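Local structure of histidine acid phosphatase (Hafnia alvei, 4ARU) at residues R52-E66 with V355-T369. The protein belongs to the histidine phosphatase superfamily (branch 2), pairing an alpha/beta core built on a mixed sheet with further helices. Residues are numbered along the deposited sequence; the frame is centred on the assembly and turned at random.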
loop_
_atom_site.group_PDB
_atom_site.type_symbol
_atom_site.label_atom_id
_atom_site.label_comp_id
_atom_site.label_asym_id
_atom_site.label_seq_id
_atom_site.Cartn_x
_atom_site.Cartn_y
_atom_site.Cartn_z
ATOM N N ARG A 52 8.289 -17.050 -1.690
ATOM C CA ARG A 52 8.445 -16.302 -2.926
ATOM C C ARG A 52 8.218 -14.806 -2.695
ATOM O O ARG A 52 8.914 -14.000 -3.263
ATOM C CB ARG A 52 7.498 -16.853 -4.003
ATOM C CG ARG A 52 7.433 -16.025 -5.258
ATOM C CD ARG A 52 6.941 -16.878 -6.370
ATOM N NE ARG A 52 6.557 -16.067 -7.511
ATOM C CZ ARG A 52 6.672 -16.416 -8.775
ATOM N NH1 ARG A 52 7.221 -17.558 -9.149
ATOM N NH2 ARG A 52 6.224 -15.558 -9.673
ATOM N N GLY A 53 7.210 -14.439 -1.899
ATOM C CA GLY A 53 6.977 -13.064 -1.536
ATOM C C GLY A 53 8.213 -12.441 -0.897
ATOM O O GLY A 53 8.581 -11.284 -1.162
ATOM N N GLU A 54 8.829 -13.196 0.012
ATOM C CA GLU A 54 10.060 -12.713 0.620
ATOM C C GLU A 54 11.142 -12.478 -0.393
ATOM O O GLU A 54 11.847 -11.450 -0.373
ATOM C CB GLU A 54 10.514 -13.696 1.699
ATOM C CG GLU A 54 9.613 -13.745 2.907
ATOM C CD GLU A 54 9.972 -14.898 3.842
ATOM O OE1 GLU A 54 9.626 -16.061 3.574
ATOM O OE2 GLU A 54 10.641 -14.656 4.878
ATOM N N HIS A 55 11.315 -13.425 -1.295
ATOM C CA HIS A 55 12.316 -13.295 -2.374
ATOM C C HIS A 55 12.062 -12.030 -3.199
ATOM O O HIS A 55 12.955 -11.251 -3.489
ATOM C CB HIS A 55 12.334 -14.536 -3.240
ATOM C CG HIS A 55 13.245 -14.419 -4.415
ATOM N ND1 HIS A 55 14.611 -14.222 -4.299
ATOM C CD2 HIS A 55 12.967 -14.375 -5.736
ATOM C CE1 HIS A 55 15.132 -14.118 -5.515
ATOM N NE2 HIS A 55 14.159 -14.221 -6.398
ATOM N N LEU A 56 10.812 -11.837 -3.564
ATOM C CA LEU A 56 10.425 -10.674 -4.347
ATOM C C LEU A 56 10.702 -9.378 -3.625
ATOM O O LEU A 56 11.106 -8.408 -4.270
ATOM C CB LEU A 56 8.953 -10.805 -4.816
ATOM C CG LEU A 56 8.670 -11.851 -5.902
ATOM C CD1 LEU A 56 7.193 -12.125 -5.999
ATOM C CD2 LEU A 56 9.218 -11.402 -7.245
ATOM N N ILE A 57 10.473 -9.311 -2.310
ATOM C CA ILE A 57 10.847 -8.140 -1.537
ATOM C C ILE A 57 12.347 -7.963 -1.526
ATOM O O ILE A 57 12.825 -6.820 -1.652
ATOM C CB ILE A 57 10.308 -8.225 -0.106
ATOM C CG1 ILE A 57 8.799 -8.167 -0.088
ATOM C CG2 ILE A 57 10.906 -7.111 0.771
ATOM C CD1 ILE A 57 8.161 -6.866 -0.564
ATOM N N SER A 58 13.112 -9.052 -1.374
ATOM C CA SER A 58 14.577 -8.915 -1.409
ATOM C C SER A 58 15.056 -8.360 -2.756
ATOM O O SER A 58 16.007 -7.589 -2.777
ATOM C CB SER A 58 15.268 -10.237 -1.085
ATOM O OG SER A 58 15.267 -11.122 -2.187
ATOM N N LEU A 59 14.364 -8.711 -3.852
ATOM C CA LEU A 59 14.750 -8.160 -5.171
ATOM C C LEU A 59 14.556 -6.623 -5.126
ATOM O O LEU A 59 15.410 -5.864 -5.629
ATOM C CB LEU A 59 13.950 -8.801 -6.334
ATOM C CG LEU A 59 14.234 -10.262 -6.572
ATOM C CD1 LEU A 59 13.337 -10.769 -7.716
ATOM C CD2 LEU A 59 15.695 -10.543 -6.891
ATOM N N MET A 60 13.463 -6.151 -4.557
ATOM C CA MET A 60 13.260 -4.711 -4.338
ATOM C C MET A 60 14.359 -4.105 -3.467
ATOM O O MET A 60 14.870 -3.028 -3.785
ATOM C CB MET A 60 11.882 -4.401 -3.751
ATOM C CG MET A 60 10.752 -4.650 -4.727
ATOM S SD MET A 60 10.615 -3.356 -5.977
ATOM C CE MET A 60 9.833 -2.017 -5.075
ATOM N N GLY A 61 14.728 -4.788 -2.382
ATOM C CA GLY A 61 15.841 -4.317 -1.534
ATOM C C GLY A 61 17.105 -4.107 -2.345
ATOM O O GLY A 61 17.801 -3.110 -2.158
ATOM N N GLY A 62 17.434 -5.060 -3.203
ATOM C CA GLY A 62 18.604 -4.964 -4.103
ATOM C C GLY A 62 18.484 -3.774 -5.033
ATOM O O GLY A 62 19.484 -3.125 -5.317
ATOM N N PHE A 63 17.292 -3.509 -5.528
ATOM C CA PHE A 63 17.095 -2.351 -6.403
ATOM C C PHE A 63 17.321 -1.058 -5.622
ATOM O O PHE A 63 18.034 -0.149 -6.081
ATOM C CB PHE A 63 15.692 -2.360 -6.999
ATOM C CG PHE A 63 15.418 -1.139 -7.844
ATOM C CD1 PHE A 63 16.057 -0.984 -9.074
ATOM C CD2 PHE A 63 14.625 -0.111 -7.358
ATOM C CE1 PHE A 63 15.842 0.166 -9.849
ATOM C CE2 PHE A 63 14.416 1.035 -8.113
ATOM C CZ PHE A 63 15.036 1.158 -9.359
ATOM N N TYR A 64 16.735 -0.981 -4.440
ATOM C CA TYR A 64 16.929 0.172 -3.576
ATOM C C TYR A 64 18.405 0.392 -3.261
ATOM O O TYR A 64 18.893 1.533 -3.272
ATOM C CB TYR A 64 16.149 0.048 -2.255
ATOM C CG TYR A 64 14.652 0.162 -2.325
ATOM C CD1 TYR A 64 14.022 1.265 -2.876
ATOM C CD2 TYR A 64 13.858 -0.847 -1.794
ATOM C CE1 TYR A 64 12.614 1.310 -2.917
ATOM C CE2 TYR A 64 12.471 -0.780 -1.819
ATOM C CZ TYR A 64 11.873 0.269 -2.406
ATOM O OH TYR A 64 10.455 0.239 -2.359
ATOM N N ARG A 65 19.132 -0.692 -3.018
ATOM C CA ARG A 65 20.581 -0.584 -2.802
ATOM C C ARG A 65 21.263 0.092 -3.983
ATOM O O ARG A 65 22.027 1.049 -3.799
ATOM C CB ARG A 65 21.226 -1.951 -2.497
ATOM C CG ARG A 65 22.737 -1.906 -2.297
ATOM C CD ARG A 65 23.092 -0.860 -1.240
ATOM N NE ARG A 65 24.522 -0.761 -0.913
ATOM C CZ ARG A 65 25.179 -1.580 -0.082
ATOM N NH1 ARG A 65 24.568 -2.585 0.540
ATOM N NH2 ARG A 65 26.475 -1.385 0.139
ATOM N N GLU A 66 20.968 -0.360 -5.204
ATOM C CA GLU A 66 21.623 0.195 -6.377
ATOM C C GLU A 66 21.229 1.662 -6.543
ATOM O O GLU A 66 22.109 2.466 -6.871
ATOM C CB GLU A 66 21.251 -0.559 -7.642
ATOM C CG GLU A 66 21.821 -1.949 -7.772
ATOM C CD GLU A 66 21.869 -2.482 -9.216
ATOM O OE1 GLU A 66 21.929 -1.712 -10.196
ATOM O OE2 GLU A 66 21.892 -3.722 -9.365
ATOM N N VAL A 355 7.180 3.313 -6.159
ATOM C CA VAL A 355 8.170 2.383 -6.740
ATOM C C VAL A 355 7.645 0.966 -6.555
ATOM O O VAL A 355 7.113 0.638 -5.488
ATOM C CB VAL A 355 9.532 2.558 -6.045
ATOM C CG1 VAL A 355 10.589 1.595 -6.596
ATOM C CG2 VAL A 355 10.021 3.991 -6.221
ATOM N N TYR A 356 7.704 0.176 -7.604
ATOM C CA TYR A 356 6.968 -1.099 -7.662
ATOM C C TYR A 356 7.474 -2.039 -8.709
ATOM O O TYR A 356 8.136 -1.631 -9.650
ATOM C CB TYR A 356 5.490 -0.794 -7.930
ATOM C CG TYR A 356 5.302 -0.225 -9.317
ATOM C CD1 TYR A 356 5.569 1.108 -9.600
ATOM C CD2 TYR A 356 4.909 -1.045 -10.405
ATOM C CE1 TYR A 356 5.386 1.622 -10.855
ATOM C CE2 TYR A 356 4.784 -0.548 -11.669
ATOM C CZ TYR A 356 5.062 0.801 -11.898
ATOM O OH TYR A 356 4.949 1.297 -13.161
ATOM N N GLN A 357 7.157 -3.315 -8.508
ATOM C CA GLN A 357 7.299 -4.307 -9.526
ATOM C C GLN A 357 6.043 -4.356 -10.395
ATOM O O GLN A 357 4.917 -4.393 -9.882
ATOM C CB GLN A 357 7.546 -5.662 -8.897
ATOM C CG GLN A 357 8.965 -5.802 -8.357
ATOM C CD GLN A 357 9.053 -6.605 -7.077
ATOM O OE1 GLN A 357 8.388 -6.278 -6.076
ATOM N NE2 GLN A 357 9.983 -7.537 -7.044
ATOM N N THR A 358 6.263 -4.374 -11.695
ATOM C CA THR A 358 5.189 -4.650 -12.640
ATOM C C THR A 358 4.622 -6.023 -12.404
ATOM O O THR A 358 5.215 -6.880 -11.735
ATOM C CB THR A 358 5.625 -4.534 -14.099
ATOM O OG1 THR A 358 6.526 -5.601 -14.413
ATOM C CG2 THR A 358 6.255 -3.218 -14.424
ATOM N N LEU A 359 3.437 -6.265 -12.928
ATOM C CA LEU A 359 2.839 -7.573 -12.814
ATOM C C LEU A 359 3.751 -8.677 -13.383
ATOM O O LEU A 359 3.905 -9.741 -12.757
ATOM C CB LEU A 359 1.434 -7.625 -13.467
ATOM C CG LEU A 359 0.571 -8.838 -13.062
ATOM C CD1 LEU A 359 0.407 -9.014 -11.563
ATOM C CD2 LEU A 359 -0.779 -8.720 -13.799
ATOM N N ALA A 360 4.384 -8.369 -14.513
ATOM C CA ALA A 360 5.349 -9.283 -15.141
ATOM C C ALA A 360 6.593 -9.487 -14.252
ATOM O O ALA A 360 7.111 -10.607 -14.154
ATOM C CB ALA A 360 5.783 -8.759 -16.483
ATOM N N GLN A 361 7.087 -8.398 -13.656
ATOM C CA GLN A 361 8.263 -8.514 -12.804
ATOM C C GLN A 361 7.991 -9.406 -11.618
ATOM O O GLN A 361 8.901 -10.145 -11.158
ATOM C CB GLN A 361 8.744 -7.152 -12.346
ATOM C CG GLN A 361 9.479 -6.408 -13.457
ATOM C CD GLN A 361 9.785 -4.956 -13.123
ATOM O OE1 GLN A 361 9.057 -4.289 -12.416
ATOM N NE2 GLN A 361 10.916 -4.448 -13.654
ATOM N N LEU A 362 6.783 -9.336 -11.072
ATOM C CA LEU A 362 6.382 -10.217 -10.002
ATOM C C LEU A 362 6.284 -11.661 -10.514
ATOM O O LEU A 362 6.834 -12.605 -9.933
ATOM C CB LEU A 362 5.036 -9.800 -9.391
ATOM C CG LEU A 362 5.030 -8.478 -8.662
ATOM C CD1 LEU A 362 3.585 -8.035 -8.383
ATOM C CD2 LEU A 362 5.847 -8.454 -7.365
ATOM N N HIS A 363 5.538 -11.862 -11.594
ATOM C CA HIS A 363 5.280 -13.191 -12.103
ATOM C C HIS A 363 6.553 -13.930 -12.550
ATOM O O HIS A 363 6.695 -15.131 -12.330
ATOM C CB HIS A 363 4.324 -13.096 -13.289
ATOM C CG HIS A 363 3.845 -14.410 -13.820
ATOM N ND1 HIS A 363 3.035 -15.284 -13.116
ATOM C CD2 HIS A 363 4.016 -14.962 -15.032
ATOM C CE1 HIS A 363 2.776 -16.340 -13.867
ATOM N NE2 HIS A 363 3.368 -16.175 -15.035
ATOM N N ASP A 364 7.473 -13.169 -13.148
ATOM C CA ASP A 364 8.723 -13.701 -13.633
ATOM C C ASP A 364 9.865 -13.657 -12.591
ATOM O O ASP A 364 10.969 -14.112 -12.886
ATOM C CB ASP A 364 9.133 -12.923 -14.888
ATOM C CG ASP A 364 8.200 -13.158 -16.075
ATOM O OD1 ASP A 364 7.477 -14.163 -16.113
ATOM O OD2 ASP A 364 8.250 -12.326 -17.024
ATOM N N GLN A 365 9.615 -13.023 -11.454
ATOM C CA GLN A 365 10.660 -12.816 -10.427
ATOM C C GLN A 365 11.909 -12.159 -11.035
ATOM O O GLN A 365 13.056 -12.622 -10.873
ATOM C CB GLN A 365 11.035 -14.092 -9.723
ATOM C CG GLN A 365 9.859 -14.844 -9.142
ATOM C CD GLN A 365 10.303 -16.009 -8.312
ATOM O OE1 GLN A 365 10.457 -15.885 -7.086
ATOM N NE2 GLN A 365 10.564 -17.143 -8.975
ATOM N N ALA A 366 11.669 -11.082 -11.777
ATOM C CA ALA A 366 12.711 -10.430 -12.515
ATOM C C ALA A 366 13.740 -9.795 -11.605
ATOM O O ALA A 366 13.367 -9.030 -10.712
ATOM C CB ALA A 366 12.112 -9.370 -13.446
ATOM N N PRO A 367 15.045 -10.039 -11.841
ATOM C CA PRO A 367 16.069 -9.215 -11.181
ATOM C C PRO A 367 15.807 -7.729 -11.487
ATOM O O PRO A 367 15.421 -7.354 -12.617
ATOM C CB PRO A 367 17.378 -9.732 -11.756
ATOM C CG PRO A 367 17.092 -11.093 -12.311
ATOM C CD PRO A 367 15.625 -10.987 -12.777
ATOM N N LEU A 368 16.006 -6.881 -10.494
ATOM C CA LEU A 368 15.785 -5.462 -10.601
ATOM C C LEU A 368 17.119 -4.749 -10.413
ATOM O O LEU A 368 17.744 -4.887 -9.360
ATOM C CB LEU A 368 14.814 -5.013 -9.549
ATOM C CG LEU A 368 13.467 -5.699 -9.495
ATOM C CD1 LEU A 368 12.719 -5.198 -8.272
ATOM C CD2 LEU A 368 12.623 -5.461 -10.751
ATOM N N THR A 369 17.544 -3.997 -11.414
ATOM C CA THR A 369 18.850 -3.340 -11.386
ATOM C C THR A 369 18.659 -1.940 -11.976
ATOM O O THR A 369 17.618 -1.633 -12.506
ATOM C CB THR A 369 19.865 -4.118 -12.242
ATOM O OG1 THR A 369 19.470 -4.030 -13.617
ATOM C CG2 THR A 369 20.055 -5.582 -11.826
HETATM O O HOH W 1 7.131 -18.335 -11.768
HETATM O O HOH W 2 14.608 -14.047 -9.167
HETATM O O HOH W 3 17.061 -6.948 -7.562
HETATM O O HOH W 4 20.075 -5.329 -7.884
#
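Arg52 reaches the C-terminal end of helix 359-363 with its guanidinium group. CG anti to the backbone N (chi1 172°) and a chain extended to NE carry the group to the carbonyls there. Arg52 NH2 donates to His363 O at 2.7 Å, from above that carbonyl's plane, and more weakly to Leu362 O. Water 1 joins Arg52 NH1 to His363 O, and Arg52 NE binds Ala229 O of helix 213-229. The side chain of Gln365 lies over one guanidinium face, the amide and guanidinium planes only 11° apart. Gln365 has positive phi and closes the helix in a Schellman motif. Its OE1 meets the edge of the His55 ring, 3.2 Å from His55 CD2. Water 2 links His55 NE2 to Gln365 O. Leu56 packs its CD1 on Leu362 CD2, while its backbone O accepts from Gln357 NE2 at 3.1 Å. Met60 N, in the helix's own backbone bond, reaches the same oxygen from the other face of the carbonyl plane. Leu59 CD1 rests against Ala366 O. In the modelled conformer of Met60, one of two, bends at chi2 and chi3 accompany the approach of CE to Val355 CG1, and SD touches Leu368 CD1. Phe63 CB packs on Leu368 CB, and Thr369 O lies in the plane of the Phe63 ring, 3.7 Å from Phe63 CE1. Glu66 runs alongside Thr369, and its OE1 takes the N-H of Leu370. Apolar side chains make up most of the middle, with the buried Gln357 amide among them. At one end, the partial negative charge of the helix terminus probably suits a cationic arginine.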